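PDB 1OZ9: endoribonuclease YbeY, which probably acts as a zinc-dependent endoribonuclease that cuts single-stranded RNA, in 16S rRNA 3' end maturation and 70S ribosome quality control. Local coordinates for residues A[10-15]-A[40-45]; A[70-75]-A[86-91]. All blocks are in the same frame, centred on the assembly; numbering follows the deposited sequence.

Contact 1 (A[10-15]-A[40-45]); sequences RVLVKL and NVELSV
Arg10 and Glu42 run side by side from two neighbouring parallel strands, 10-15 and 41-48. Helix 22-35 connects these strands, so the two strands and the helix form a beta-alpha-beta unit, and strand 10-15 forms one edge of the mixed sheet. Both side chains are stretched out. In Arg10, CG lies anti to the backbone N (chi1 180°), and Glu42 does the same (chi1 178°), which sends the two charged ends in one direction. NH1 of Arg10 reaches OE2 of Glu42 at 3.3 Å, a rather long salt bridge. The guanidinium and carboxylate planes stand almost perpendicular, 86° apart. OE2 also takes part in a hydrogen bond with the hydroxyl of Tyr81. Leu12 lies on the same face of the sheet. Its side chain passes at a slant to that of Glu42, with CD1 of Leu12 3.8 Å from CD of Glu42; the same methyl also lies over one face of the Arg10 guanidinium, toward the rim. With an alanine at the Glu42 position, the Arg10 guanidinium would probably lose its acidic mate, the Tyr81 hydroxyl a partner, and CD1 of Leu12 the chain that covers it. Next along this face, CB of Leu12 meets OG of Ser44 at 3.8 Å.

The other face carries Val11, Val13, Leu43 and Val45. It is apolar and turned to the helices: Val11 packs on Ala29 and Leu33 of helix 22-35, and Leu43 on Ile117 and Leu120 of helix 105-120. That second helix bears His115 and His119, predicted ligands of the catalytic zinc. Across the strands the side chains touch lightly, with CG2 of Val13 4.4 Å from CB of Val45. Five backbone hydrogen bonds join the strands. The last runs from Lys14 N to Val45 O, 2.8 Å long.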
ATOM      1  N   ARG A  10       0.412   3.541  14.310  1.00 18.60           N
ATOM      2  CA  ARG A  10       1.333   2.424  14.535  1.00 18.61           C
ATOM      3  C   ARG A  10       1.517   1.763  13.218  1.00 18.20           C
ATOM      4  O   ARG A  10       0.574   1.149  12.694  1.00 17.47           O
ATOM      5  CB  ARG A  10       0.721   1.430  15.525  1.00 18.12           C
ATOM      6  CG  ARG A  10       1.647   0.219  15.797  1.00 16.41           C
ATOM      7  CD  ARG A  10       1.187  -0.535  16.975  1.00 16.27           C
ATOM      8  NE  ARG A  10       2.002  -1.629  17.485  1.00 12.60           N
ATOM      9  CZ  ARG A  10       1.421  -2.686  18.069  1.00 17.22           C
ATOM     10  NH1 ARG A  10       0.089  -2.767  18.076  1.00 15.20           N
ATOM     11  NH2 ARG A  10       2.134  -3.665  18.579  1.00 15.15           N
ATOM     12  N   VAL A  11       2.686   1.961  12.618  1.00 17.81           N
ATOM     13  CA  VAL A  11       2.976   1.344  11.336  1.00 18.22           C
ATOM     14  C   VAL A  11       3.880   0.141  11.584  1.00 18.76           C
ATOM     15  O   VAL A  11       4.950   0.280  12.194  1.00 17.84           O
ATOM     16  CB  VAL A  11       3.619   2.361  10.372  1.00 18.73           C
ATOM     17  CG1 VAL A  11       4.072   1.685   9.093  1.00 19.93           C
ATOM     18  CG2 VAL A  11       2.546   3.408   9.988  1.00 21.72           C
ATOM     19  N   LEU A  12       3.429  -1.037  11.171  1.00 18.36           N
ATOM     20  CA  LEU A  12       4.170  -2.286  11.364  1.00 19.10           C
ATOM     21  C   LEU A  12       4.683  -2.784  10.028  1.00 18.91           C
ATOM     22  O   LEU A  12       3.902  -3.229   9.184  1.00 19.10           O
ATOM     23  CB  LEU A  12       3.254  -3.347  11.969  1.00 18.87           C
ATOM     24  CG  LEU A  12       2.674  -2.803  13.286  1.00 21.55           C
ATOM     25  CD1 LEU A  12       1.651  -3.752  13.901  1.00 24.95           C
ATOM     26  CD2 LEU A  12       3.818  -2.582  14.238  1.00 23.32           C
ATOM     27  N   VAL A  13       5.984  -2.752   9.833  1.00 17.86           N
ATOM     28  CA  VAL A  13       6.509  -3.150   8.541  1.00 18.44           C
ATOM     29  C   VAL A  13       7.167  -4.501   8.667  1.00 19.21           C
ATOM     30  O   VAL A  13       7.994  -4.703   9.576  1.00 18.30           O
ATOM     31  CB  VAL A  13       7.553  -2.162   8.063  1.00 18.62           C
ATOM     32  CG1 VAL A  13       8.194  -2.656   6.735  1.00 19.66           C
ATOM     33  CG2 VAL A  13       6.894  -0.758   7.857  1.00 18.38           C
ATOM     34  N   LYS A  14       6.828  -5.415   7.771  1.00 18.96           N
ATOM     35  CA  LYS A  14       7.466  -6.744   7.779  1.00 21.23           C
ATOM     36  C   LYS A  14       8.080  -7.007   6.422  1.00 20.95           C
ATOM     37  O   LYS A  14       7.393  -6.865   5.407  1.00 19.71           O
ATOM     38  CB  LYS A  14       6.436  -7.816   8.095  1.00 22.13           C
ATOM     39  CG  LYS A  14       6.043  -7.800   9.566  1.00 28.71           C
ATOM     40  CD  LYS A  14       5.043  -8.891   9.931  1.00 34.60           C
ATOM     41  CE  LYS A  14       5.463  -9.569  11.236  1.00 37.95           C
ATOM     42  NZ  LYS A  14       4.345 -10.369  11.811  1.00 41.52           N
ATOM     43  N   LEU A  15       9.360  -7.375   6.390  1.00 20.03           N
ATOM     44  CA  LEU A  15      10.028  -7.583   5.099  1.00 20.77           C
ATOM     45  C   LEU A  15      10.504  -9.004   4.923  1.00 20.74           C
ATOM     46  O   LEU A  15      11.328  -9.507   5.724  1.00 20.31           O
ATOM     47  CB  LEU A  15      11.248  -6.653   4.965  1.00 20.80           C
ATOM     48  CG  LEU A  15      11.026  -5.159   5.269  1.00 22.51           C
ATOM     49  CD1 LEU A  15      12.326  -4.361   5.231  1.00 21.64           C
ATOM     50  CD2 LEU A  15      10.051  -4.572   4.274  1.00 19.84           C
ATOM     51  N   ASN A  40      -4.130   7.526  15.592  1.00 18.99           N
ATOM     52  CA  ASN A  40      -4.448   6.320  16.327  1.00 19.65           C
ATOM     53  C   ASN A  40      -4.951   5.123  15.532  1.00 18.46           C
ATOM     54  O   ASN A  40      -5.893   4.454  15.976  1.00 18.16           O
ATOM     55  CB  ASN A  40      -5.524   6.647  17.305  1.00 20.10           C
ATOM     56  CG  ASN A  40      -5.086   6.491  18.687  1.00 24.92           C
ATOM     57  OD1 ASN A  40      -3.889   6.588  18.998  1.00 29.60           O
ATOM     58  ND2 ASN A  40      -6.042   6.210  19.553  1.00 28.53           N
ATOM     59  N   VAL A  41      -4.356   4.860  14.376  1.00 17.09           N
ATOM     60  CA  VAL A  41      -4.716   3.692  13.625  1.00 17.34           C
ATOM     61  C   VAL A  41      -3.498   2.816  13.467  1.00 16.95           C
ATOM     62  O   VAL A  41      -2.361   3.273  13.643  1.00 17.16           O
ATOM     63  CB  VAL A  41      -5.287   4.031  12.214  1.00 17.34           C
ATOM     64  CG1 VAL A  41      -6.522   4.960  12.345  1.00 17.44           C
ATOM     65  CG2 VAL A  41      -4.207   4.669  11.357  1.00 18.21           C
ATOM     66  N   GLU A  42      -3.735   1.555  13.150  1.00 16.54           N
ATOM     67  CA  GLU A  42      -2.655   0.598  12.914  1.00 17.43           C
ATOM     68  C   GLU A  42      -2.643   0.190  11.454  1.00 17.92           C
ATOM     69  O   GLU A  42      -3.698  -0.058  10.865  1.00 19.02           O
ATOM     70  CB  GLU A  42      -2.813  -0.634  13.816  1.00 16.83           C
ATOM     71  CG  GLU A  42      -1.732  -1.713  13.599  1.00 16.76           C
ATOM     72  CD  GLU A  42      -2.038  -2.947  14.427  1.00 19.71           C
ATOM     73  OE1 GLU A  42      -2.265  -4.033  13.841  1.00 17.47           O
ATOM     74  OE2 GLU A  42      -2.100  -2.813  15.673  1.00 17.89           O
ATOM     75  N   LEU A  43      -1.462   0.143  10.854  1.00 18.03           N
ATOM     76  CA  LEU A  43      -1.343  -0.241   9.453  1.00 18.98           C
ATOM     77  C   LEU A  43      -0.186  -1.207   9.366  1.00 19.22           C
ATOM     78  O   LEU A  43       0.881  -0.906   9.907  1.00 20.04           O
ATOM     79  CB  LEU A  43      -0.958   0.980   8.625  1.00 18.54           C
ATOM     80  CG  LEU A  43      -0.538   0.721   7.185  1.00 20.28           C
ATOM     81  CD1 LEU A  43      -1.727   0.135   6.399  1.00 21.36           C
ATOM     82  CD2 LEU A  43      -0.045   2.024   6.535  1.00 21.34           C
ATOM     83  N   SER A  44      -0.380  -2.344   8.699  1.00 18.52           N
ATOM     84  CA  SER A  44       0.724  -3.264   8.477  1.00 18.72           C
ATOM     85  C   SER A  44       1.137  -3.212   7.006  1.00 18.73           C
ATOM     86  O   SER A  44       0.273  -3.155   6.118  1.00 17.70           O
ATOM     87  CB  SER A  44       0.357  -4.685   8.904  1.00 20.04           C
ATOM     88  OG  SER A  44       0.169  -4.724  10.323  1.00 19.73           O
ATOM     89  N   VAL A  45       2.449  -3.185   6.760  1.00 18.07           N
ATOM     90  CA  VAL A  45       2.952  -3.202   5.391  1.00 18.78           C
ATOM     91  C   VAL A  45       3.860  -4.421   5.230  1.00 18.73           C
ATOM     92  O   VAL A  45       4.802  -4.609   6.032  1.00 18.81           O
ATOM     93  CB  VAL A  45       3.703  -1.921   5.048  1.00 19.02           C
ATOM     94  CG1 VAL A  45       4.190  -1.971   3.583  1.00 19.95           C
ATOM     95  CG2 VAL A  45       2.790  -0.682   5.287  1.00 21.35           C
TER

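Contact 2 (A[70-75]-A[86-91])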
ATOM      1  N   LEU A  70      -1.691  -5.715  -2.918  1.00 15.03           N
ATOM      2  CA  LEU A  70      -3.023  -6.084  -2.490  1.00 16.27           C
ATOM      3  C   LEU A  70      -3.288  -5.419  -1.146  1.00 16.68           C
ATOM      4  O   LEU A  70      -2.370  -5.278  -0.327  1.00 17.18           O
ATOM      5  CB  LEU A  70      -3.161  -7.592  -2.381  1.00 15.54           C
ATOM      6  CG  LEU A  70      -3.151  -8.363  -3.718  1.00 16.73           C
ATOM      7  CD1 LEU A  70      -3.145  -9.851  -3.431  1.00 17.55           C
ATOM      8  CD2 LEU A  70      -4.354  -8.048  -4.586  1.00 17.83           C
ATOM      9  N   SER A  71      -4.521  -4.995  -0.909  1.00 17.05           N
ATOM     10  CA  SER A  71      -4.842  -4.412   0.393  1.00 19.22           C
ATOM     11  C   SER A  71      -5.944  -5.218   1.089  1.00 19.28           C
ATOM     12  O   SER A  71      -6.922  -5.632   0.442  1.00 19.44           O
ATOM     13  CB  SER A  71      -5.318  -2.972   0.175  1.00 20.15           C
ATOM     14  OG  SER A  71      -6.612  -3.079  -0.419  1.00 27.44           O
ATOM     15  N   PHE A  72      -5.811  -5.435   2.399  1.00 18.34           N
ATOM     16  CA  PHE A  72      -6.758  -6.268   3.143  1.00 19.18           C
ATOM     17  C   PHE A  72      -7.315  -5.522   4.353  1.00 20.42           C
ATOM     18  O   PHE A  72      -6.617  -5.389   5.349  1.00 19.79           O
ATOM     19  CB  PHE A  72      -6.054  -7.537   3.653  1.00 19.40           C
ATOM     20  CG  PHE A  72      -5.398  -8.344   2.564  1.00 19.84           C
ATOM     21  CD1 PHE A  72      -4.074  -8.154   2.246  1.00 20.77           C
ATOM     22  CD2 PHE A  72      -6.124  -9.241   1.827  1.00 21.57           C
ATOM     23  CE1 PHE A  72      -3.479  -8.868   1.210  1.00 21.84           C
ATOM     24  CE2 PHE A  72      -5.523  -9.973   0.797  1.00 21.87           C
ATOM     25  CZ  PHE A  72      -4.203  -9.793   0.509  1.00 20.54           C
ATOM     26  N   PRO A  73      -8.549  -5.030   4.281  1.00 21.27           N
ATOM     27  CA  PRO A  73      -9.145  -4.320   5.424  1.00 21.71           C
ATOM     28  C   PRO A  73      -9.446  -5.230   6.587  1.00 21.89           C
ATOM     29  O   PRO A  73      -9.864  -6.375   6.403  1.00 21.35           O
ATOM     30  CB  PRO A  73     -10.463  -3.784   4.853  1.00 21.82           C
ATOM     31  CG  PRO A  73     -10.819  -4.782   3.784  1.00 22.88           C
ATOM     32  CD  PRO A  73      -9.459  -5.054   3.117  1.00 21.91           C
ATOM     33  N   MET A  74      -9.227  -4.715   7.794  1.00 21.97           N
ATOM     34  CA  MET A  74      -9.540  -5.430   9.009  1.00 22.38           C
ATOM     35  C   MET A  74     -10.658  -4.592   9.630  1.00 23.12           C
ATOM     36  O   MET A  74     -11.865  -4.831   9.387  1.00 23.07           O
ATOM     37  CB  MET A  74      -8.316  -5.486   9.925  1.00 22.04           C
ATOM     38  CG  MET A  74      -7.210  -6.398   9.420  1.00 24.65           C
ATOM     39  SD  MET A  74      -7.673  -8.177   9.343  1.00 27.21           S
ATOM     40  CE  MET A  74      -6.883  -8.670   7.847  1.00 27.93           C
ATOM     41  N   GLY A  75     -10.269  -3.598  10.423  1.00 21.96           N
ATOM     42  CA  GLY A  75     -11.243  -2.634  10.916  1.00 21.65           C
ATOM     43  C   GLY A  75     -11.606  -2.726  12.380  1.00 19.96           C
ATOM     44  O   GLY A  75     -12.286  -1.845  12.887  1.00 20.49           O
ATOM     45  N   ASP A  86      -3.989  -4.446   6.245  1.00 19.28           N
ATOM     46  CA  ASP A  86      -2.689  -4.737   5.651  1.00 19.27           C
ATOM     47  C   ASP A  86      -2.533  -4.295   4.214  1.00 18.06           C
ATOM     48  O   ASP A  86      -3.469  -4.387   3.432  1.00 16.34           O
ATOM     49  CB  ASP A  86      -2.453  -6.250   5.618  1.00 19.69           C
ATOM     50  CG  ASP A  86      -2.598  -6.893   6.974  1.00 23.69           C
ATOM     51  OD1 ASP A  86      -2.245  -6.241   7.964  1.00 25.23           O
ATOM     52  OD2 ASP A  86      -3.080  -8.030   7.126  1.00 28.07           O
ATOM     53  N   VAL A  87      -1.310  -3.912   3.873  1.00 17.44           N
ATOM     54  CA  VAL A  87      -0.933  -3.647   2.474  1.00 17.54           C
ATOM     55  C   VAL A  87       0.211  -4.608   2.184  1.00 17.40           C
ATOM     56  O   VAL A  87       1.188  -4.641   2.935  1.00 18.14           O
ATOM     57  CB  VAL A  87      -0.425  -2.237   2.261  1.00 16.90           C
ATOM     58  CG1 VAL A  87       0.136  -2.096   0.857  1.00 18.96           C
ATOM     59  CG2 VAL A  87      -1.593  -1.228   2.447  1.00 18.18           C
ATOM     60  N   VAL A  88       0.086  -5.402   1.121  1.00 17.03           N
ATOM     61  CA  VAL A  88       1.108  -6.392   0.787  1.00 15.58           C
ATOM     62  C   VAL A  88       1.610  -6.074  -0.628  1.00 16.75           C
ATOM     63  O   VAL A  88       0.796  -6.015  -1.563  1.00 15.88           O
ATOM     64  CB  VAL A  88       0.489  -7.806   0.780  1.00 16.15           C
ATOM     65  CG1 VAL A  88       1.548  -8.876   0.421  1.00 14.79           C
ATOM     66  CG2 VAL A  88      -0.148  -8.110   2.133  1.00 16.96           C
ATOM     67  N   ILE A  89       2.941  -5.933  -0.784  1.00 15.96           N
ATOM     68  CA  ILE A  89       3.550  -5.553  -2.047  1.00 16.15           C
ATOM     69  C   ILE A  89       4.570  -6.598  -2.461  1.00 16.07           C
ATOM     70  O   ILE A  89       5.313  -7.096  -1.617  1.00 16.91           O
ATOM     71  CB  ILE A  89       4.286  -4.218  -1.823  1.00 16.54           C
ATOM     72  CG1 ILE A  89       3.237  -3.114  -1.652  1.00 16.70           C
ATOM     73  CG2 ILE A  89       5.272  -3.934  -2.987  1.00 17.71           C
ATOM     74  CD1 ILE A  89       3.786  -1.775  -1.150  1.00 18.94           C
ATOM     75  N   SER A  90       4.613  -6.932  -3.737  1.00 15.99           N
ATOM     76  CA  SER A  90       5.631  -7.860  -4.195  1.00 16.52           C
ATOM     77  C   SER A  90       6.804  -7.058  -4.726  1.00 17.12           C
ATOM     78  O   SER A  90       6.675  -6.288  -5.692  1.00 16.43           O
ATOM     79  CB  SER A  90       5.133  -8.757  -5.329  1.00 16.48           C
ATOM     80  OG  SER A  90       6.260  -9.475  -5.871  1.00 16.16           O
ATOM     81  N   GLN A  91       7.955  -7.256  -4.106  1.00 17.66           N
ATOM     82  CA  GLN A  91       9.165  -6.647  -4.617  1.00 18.31           C
ATOM     83  C   GLN A  91       9.466  -7.098  -6.041  1.00 18.22           C
ATOM     84  O   GLN A  91       9.955  -6.319  -6.842  1.00 18.84           O
ATOM     85  CB  GLN A  91      10.364  -6.974  -3.704  1.00 17.94           C
ATOM     86  CG  GLN A  91      11.640  -6.328  -4.186  1.00 17.88           C
ATOM     87  CD  GLN A  91      12.825  -6.709  -3.305  1.00 18.47           C
ATOM     88  OE1 GLN A  91      13.646  -7.570  -3.660  1.00 19.22           O
ATOM     89  NE2 GLN A  91      12.907  -6.075  -2.172  1.00 13.93           N
TER
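The backbone O of Asp86 accepts a hydrogen bond from Phe72 N at 2.8 Å. It also receives a CA-H...O contact from Ser71 CA. The donor N of Phe72 lies in the carbonyl plane. This contact belongs to the beta hairpin of strands 69-78 and 81-90, the antiparallel part of the mixed sheet. Phe72 with Asp86 and Leu70 with Val88 are hydrogen-bonded pairs; Ser71 with Val87 is the non-hydrogen-bonded pair between them.

Phe72 and Val88 give the main side-chain contact. CG of Phe72 stands anti to its carbonyl carbon (chi1 -56°), and the ring reaches past Asp86 to Val88. The CG2 methyl of Val88 meets the ring at its edge, near the ring plane, 3.5 Å from CE1. Tyr60 of helix 50-61 packs edge-to-face with the same ring. Just past Pro73, where the strand is interrupted, the bent Met74 side chain crosses that of Asp86.

Ser71 points to the other face, against His119 and Leu120 of helix 105-120. Its side chain lies about 3 Å from the side chain of His119, a predicted zinc ligand, so the edge strand borders the probable active site. Met74 CE ends 3.9 Å from Asp86 OD2.

From the N terminus, strand 10-15 leads through helix 22-35 to strand 41-48, and contact 1 closes this loop. The chain then passes helix 50-61, runs along strand 69-78 and turns back on strand 81-90, where contact 2 closes the shorter hairpin loop. The contacts follow in series; neither nests in nor crosses the other. They meet in the middle of the sheet, because strands 41-48 and 81-90 are parallel neighbours. There Val87 N probably donates a hydrogen bond to Ser44 O at 2.8 Å. Segments 10-15 and 70-75 lie on the outermost strands of the sheet within this chain, and helix 105-120 touches both contacts from one face.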